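Local structure of putative isomerase YbhH (Escherichia coli, 6OTV) at residues Ala166-Asn179 and Pro188-Ile200. The protein probably acts as an isomerase of the PrpF family, although its substrate and the reaction it carries out are not established. Residues are numbered along the deposited sequence; the frame is centred on the assembly and turned at random.
With EDO (1,2-ethanediol), chain M; EDO (1,2-ethanediol), chain D.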
loop_
_atom_site.group_PDB
_atom_site.type_symbol
_atom_site.label_atom_id
_atom_site.label_comp_id
_atom_site.label_asym_id
_atom_site.label_seq_id
_atom_site.Cartn_x
_atom_site.Cartn_y
_atom_site.Cartn_z
ATOM N N ALA A 166 -7.968 -4.809 -5.175
ATOM C CA ALA A 166 -8.836 -5.854 -5.709
ATOM C C ALA A 166 -8.889 -5.838 -7.231
ATOM O O ALA A 166 -9.128 -6.883 -7.848
ATOM C CB ALA A 166 -10.247 -5.709 -5.136
ATOM N N ALA A 167 -8.677 -4.678 -7.851
ATOM C CA ALA A 167 -8.766 -4.562 -9.303
ATOM C C ALA A 167 -7.694 -5.403 -9.988
ATOM O O ALA A 167 -6.496 -5.196 -9.770
ATOM C CB ALA A 167 -8.633 -3.098 -9.716
ATOM N N GLY A 168 -8.130 -6.352 -10.816
ATOM C CA GLY A 168 -7.227 -7.169 -11.608
ATOM C C GLY A 168 -6.314 -8.067 -10.798
ATOM O O GLY A 168 -5.109 -8.124 -11.056
ATOM N N THR A 169 -6.877 -8.783 -9.821
ATOM C CA THR A 169 -6.058 -9.606 -8.935
ATOM C C THR A 169 -5.336 -10.718 -9.687
ATOM O O THR A 169 -4.215 -11.086 -9.319
ATOM C CB THR A 169 -6.923 -10.202 -7.823
ATOM O OG1 THR A 169 -8.157 -10.673 -8.378
ATOM C CG2 THR A 169 -7.209 -9.161 -6.753
ATOM N N LYS A 170 -5.955 -11.269 -10.731
ATOM C CA LYS A 170 -5.338 -12.324 -11.521
ATOM C C LYS A 170 -5.017 -11.901 -12.945
ATOM O O LYS A 170 -4.158 -12.524 -13.578
ATOM C CB LYS A 170 -6.249 -13.561 -11.557
ATOM C CG LYS A 170 -5.591 -14.830 -12.080
ATOM C CD LYS A 170 -4.709 -15.487 -11.029
ATOM C CE LYS A 170 -4.186 -16.831 -11.519
ATOM N NZ LYS A 170 -3.459 -17.575 -10.456
ATOM N N THR A 171 -5.665 -10.858 -13.456
ATOM C CA THR A 171 -5.472 -10.397 -14.824
ATOM C C THR A 171 -4.651 -9.120 -14.910
ATOM O O THR A 171 -3.731 -9.027 -15.728
ATOM C CB THR A 171 -6.831 -10.169 -15.502
ATOM O OG1 THR A 171 -7.477 -11.428 -15.726
ATOM C CG2 THR A 171 -6.649 -9.443 -16.827
ATOM N N GLY A 172 -4.960 -8.129 -14.080
ATOM C CA GLY A 172 -4.415 -6.798 -14.226
ATOM C C GLY A 172 -5.382 -5.800 -14.821
ATOM O O GLY A 172 -5.050 -4.611 -14.905
ATOM N N LYS A 173 -6.561 -6.252 -15.244
ATOM C CA LYS A 173 -7.619 -5.381 -15.730
ATOM C C LYS A 173 -8.917 -5.724 -15.014
ATOM O O LYS A 173 -9.155 -6.879 -14.650
ATOM C CB LYS A 173 -7.814 -5.512 -17.248
ATOM C CG LYS A 173 -6.632 -5.041 -18.083
ATOM C CD LYS A 173 -6.966 -5.061 -19.569
ATOM C CE LYS A 173 -5.810 -4.543 -20.412
ATOM N NZ LYS A 173 -6.162 -4.470 -21.860
ATOM N N VAL A 174 -9.750 -4.703 -14.804
ATOM C CA VAL A 174 -11.066 -4.940 -14.220
ATOM C C VAL A 174 -11.924 -5.761 -15.172
ATOM O O VAL A 174 -12.602 -6.709 -14.759
ATOM C CB VAL A 174 -11.741 -3.605 -13.856
ATOM C CG1 VAL A 174 -13.184 -3.836 -13.439
ATOM C CG2 VAL A 174 -10.965 -2.905 -12.748
ATOM N N PHE A 175 -11.900 -5.421 -16.461
ATOM C CA PHE A 175 -12.590 -6.177 -17.500
ATOM C C PHE A 175 -11.542 -6.774 -18.430
ATOM O O PHE A 175 -11.110 -6.119 -19.391
ATOM C CB PHE A 175 -13.566 -5.284 -18.270
ATOM C CG PHE A 175 -14.609 -4.650 -17.395
ATOM C CD1 PHE A 175 -15.738 -5.359 -17.012
ATOM C CD2 PHE A 175 -14.455 -3.349 -16.942
ATOM C CE1 PHE A 175 -16.694 -4.782 -16.196
ATOM C CE2 PHE A 175 -15.410 -2.763 -16.126
ATOM C CZ PHE A 175 -16.533 -3.482 -15.753
ATOM N N PRO A 176 -11.091 -8.007 -18.181
ATOM C CA PRO A 176 -10.014 -8.578 -19.006
ATOM C C PRO A 176 -10.369 -8.706 -20.476
ATOM O O PRO A 176 -9.476 -8.618 -21.327
ATOM C CB PRO A 176 -9.779 -9.953 -18.366
ATOM C CG PRO A 176 -10.307 -9.828 -16.975
ATOM C CD PRO A 176 -11.473 -8.895 -17.070
ATOM N N THR A 177 -11.643 -8.916 -20.805
ATOM C CA THR A 177 -12.069 -8.999 -22.195
ATOM C C THR A 177 -12.221 -7.633 -22.852
ATOM O O THR A 177 -12.610 -7.570 -24.022
ATOM C CB THR A 177 -13.399 -9.753 -22.300
ATOM O OG1 THR A 177 -14.448 -8.953 -21.742
ATOM C CG2 THR A 177 -13.326 -11.074 -21.552
ATOM N N ASP A 178 -11.936 -6.551 -22.126
ATOM C CA ASP A 178 -12.106 -5.178 -22.599
ATOM C C ASP A 178 -13.555 -4.861 -22.956
ATOM O O ASP A 178 -13.823 -3.903 -23.688
ATOM C CB ASP A 178 -11.187 -4.876 -23.790
ATOM C CG ASP A 178 -9.724 -5.102 -23.468
ATOM O OD1 ASP A 178 -9.258 -6.254 -23.589
ATOM O OD2 ASP A 178 -9.041 -4.129 -23.089
ATOM N N ASN A 179 -14.497 -5.652 -22.444
ATOM C CA ASN A 179 -15.921 -5.420 -22.640
ATOM C C ASN A 179 -16.641 -5.559 -21.307
ATOM O O ASN A 179 -16.381 -6.494 -20.546
ATOM C CB ASN A 179 -16.523 -6.404 -23.650
ATOM C CG ASN A 179 -15.962 -6.228 -25.045
ATOM O OD1 ASN A 179 -15.687 -5.110 -25.482
ATOM N ND2 ASN A 179 -15.788 -7.336 -25.754
ATOM N N PRO A 188 -25.974 -13.175 -22.393
ATOM C CA PRO A 188 -25.207 -11.976 -22.017
ATOM C C PRO A 188 -24.611 -12.142 -20.627
ATOM O O PRO A 188 -25.336 -12.350 -19.652
ATOM C CB PRO A 188 -26.254 -10.858 -22.058
ATOM C CG PRO A 188 -27.549 -11.555 -21.782
ATOM C CD PRO A 188 -27.427 -12.926 -22.401
ATOM N N VAL A 189 -23.283 -12.056 -20.538
ATOM C CA VAL A 189 -22.570 -12.200 -19.276
ATOM C C VAL A 189 -21.629 -11.013 -19.103
ATOM O O VAL A 189 -21.453 -10.190 -20.001
ATOM C CB VAL A 189 -21.784 -13.525 -19.188
ATOM C CG1 VAL A 189 -22.701 -14.717 -19.444
ATOM C CG2 VAL A 189 -20.608 -13.515 -20.157
ATOM N N THR A 190 -21.022 -10.936 -17.920
ATOM C CA THR A 190 -20.025 -9.918 -17.613
ATOM C C THR A 190 -18.797 -10.582 -17.010
ATOM O O THR A 190 -18.906 -11.327 -16.030
ATOM C CB THR A 190 -20.575 -8.857 -16.654
ATOM O OG1 THR A 190 -21.446 -7.970 -17.368
ATOM C CG2 THR A 190 -19.439 -8.053 -16.036
ATOM N N CYS A 191 -17.637 -10.315 -17.601
ATOM C CA CYS A 191 -16.364 -10.814 -17.100
ATOM C C CYS A 191 -15.662 -9.687 -16.356
ATOM O O CYS A 191 -15.324 -8.659 -16.953
ATOM C CB CYS A 191 -15.499 -11.337 -18.244
ATOM S SG CYS A 191 -16.250 -12.705 -19.156
ATOM N N ILE A 192 -15.453 -9.874 -15.055
ATOM C CA ILE A 192 -14.859 -8.849 -14.211
ATOM C C ILE A 192 -13.868 -9.508 -13.258
ATOM O O ILE A 192 -14.064 -10.642 -12.810
ATOM C CB ILE A 192 -15.939 -8.047 -13.447
ATOM C CG1 ILE A 192 -15.323 -6.852 -12.717
ATOM C CG2 ILE A 192 -16.691 -8.941 -12.478
ATOM C CD1 ILE A 192 -16.348 -5.945 -12.070
ATOM N N ASP A 193 -12.784 -8.792 -12.974
ATOM C CA ASP A 193 -11.709 -9.250 -12.097
ATOM C C ASP A 193 -11.587 -8.236 -10.962
ATOM O O ASP A 193 -10.815 -7.278 -11.053
ATOM C CB ASP A 193 -10.400 -9.397 -12.879
ATOM C CG ASP A 193 -9.303 -10.075 -12.075
ATOM O OD1 ASP A 193 -9.573 -10.544 -10.950
ATOM O OD2 ASP A 193 -8.163 -10.139 -12.577
ATOM N N MET A 194 -12.367 -8.443 -9.900
ATOM C CA MET A 194 -12.345 -7.598 -8.704
ATOM C C MET A 194 -12.252 -8.523 -7.495
ATOM O O MET A 194 -13.241 -9.164 -7.127
ATOM C CB MET A 194 -13.579 -6.704 -8.624
ATOM C CG MET A 194 -13.409 -5.337 -9.269
ATOM S SD MET A 194 -12.253 -4.272 -8.378
ATOM C CE MET A 194 -13.098 -4.072 -6.813
ATOM N N ALA A 195 -11.057 -8.602 -6.901
ATOM C CA ALA A 195 -10.746 -9.498 -5.786
ATOM C C ALA A 195 -10.829 -10.966 -6.195
ATOM O O ALA A 195 -10.235 -11.831 -5.543
ATOM C CB ALA A 195 -11.662 -9.224 -4.588
ATOM N N MET A 196 -11.545 -11.255 -7.273
ATOM C CA MET A 196 -11.710 -12.606 -7.786
ATOM C C MET A 196 -12.183 -12.524 -9.232
ATOM O O MET A 196 -13.104 -11.757 -9.536
ATOM C CB MET A 196 -12.709 -13.395 -6.934
ATOM C CG MET A 196 -13.032 -14.790 -7.458
ATOM S SD MET A 196 -11.634 -15.930 -7.360
ATOM C CE MET A 196 -11.399 -16.021 -5.588
ATOM N N PRO A 197 -11.566 -13.264 -10.153
ATOM C CA PRO A 197 -12.107 -13.347 -11.518
ATOM C C PRO A 197 -13.412 -14.131 -11.510
ATOM O O PRO A 197 -13.445 -15.294 -11.108
ATOM C CB PRO A 197 -11.009 -14.086 -12.295
ATOM C CG PRO A 197 -9.786 -13.993 -11.437
ATOM C CD PRO A 197 -10.276 -13.959 -10.027
ATOM N N VAL A 198 -14.493 -13.481 -11.939
ATOM C CA VAL A 198 -15.802 -14.118 -11.993
ATOM C C VAL A 198 -16.446 -13.820 -13.337
ATOM O O VAL A 198 -16.130 -12.825 -13.998
ATOM C CB VAL A 198 -16.737 -13.663 -10.845
ATOM C CG1 VAL A 198 -16.106 -13.932 -9.483
ATOM C CG2 VAL A 198 -17.109 -12.195 -11.000
ATOM N N VAL A 199 -17.357 -14.700 -13.741
ATOM C CA VAL A 199 -18.214 -14.479 -14.898
ATOM C C VAL A 199 -19.649 -14.428 -14.389
ATOM O O VAL A 199 -20.150 -15.402 -13.814
ATOM C CB VAL A 199 -18.023 -15.559 -15.978
ATOM C CG1 VAL A 199 -17.931 -16.945 -15.355
ATOM C CG2 VAL A 199 -19.145 -15.496 -17.001
ATOM N N ILE A 200 -20.294 -13.284 -14.578
ATOM C CA ILE A 200 -21.612 -13.028 -14.015
ATOM C C ILE A 200 -22.661 -13.400 -15.054
ATOM O O ILE A 200 -22.690 -12.832 -16.151
ATOM C CB ILE A 200 -21.743 -11.561 -13.583
ATOM C CG1 ILE A 200 -20.736 -11.269 -12.468
ATOM C CG2 ILE A 200 -23.164 -11.249 -13.143
ATOM C CD1 ILE A 200 -20.578 -9.816 -12.154
HETATM C C1 EDO M . -10.262 -1.648 -17.519
HETATM O O1 EDO M . -10.645 -3.029 -17.561
HETATM C C2 EDO M . -9.848 -1.267 -16.102
HETATM O O2 EDO M . -8.774 -2.110 -15.668
HETATM C C1 EDO D . -9.012 -1.890 -6.059
HETATM O O1 EDO D . -7.925 -1.164 -6.639
HETATM C C2 EDO D . -9.090 -1.566 -4.571
HETATM O O2 EDO D . -9.813 -2.586 -3.874
#
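Asp193 reaches to Thr169, Lys170 and Thr171 and binds them with both carboxylate oxygens. OD2 takes two backbone donors. Thr171 N lies 2.7 Å from Asp193 OD2, nearly in line with the C-O bond, and Lys170 N lies 3.1 Å from the same OD2, at its syn lone pair. Asp193 OD1 accepts from Thr169 OG1 at 2.9 Å, on the syn side but 26° out of the carboxylate plane. CG stands anti to the backbone N of Asp193 (chi1 -171°), which carries the carboxylate into the loop. Three donors would probably favour the charged form.

The backbone of Asp193 is held too. Its N donates to Val174 O (2.7 Å) and its O accepts from Gly168 N (2.9 Å). Ala195 N bonds almost straight to Ala166 O at 2.8 Å. Ala167 and Met194 thus form a single beta bridge. It joins the long loop between strands 158-163 and 182-184 to the turn of the antiparallel hairpin 187-193/197-202, within a PrpF chain of the diaminopimelate epimerase clan.

Side-chain packing flanks these bonds. The side chains of Val174 and Ile192 lie side by side and point the same way, with Val174 CG1 3.8 Å from Ile192 CG1. The same Val174 methyl sits over one face of the Phe175 ring, toward its rim. Cys191 O, a polar atom, approaches that ring at its edge, 3.3 Å from Phe175 CD1. Farther out, Met238 packs on Pro176, Thr177 and Cys191, and Asp182 bonds Thr177 OG1 and Asn179 ND2.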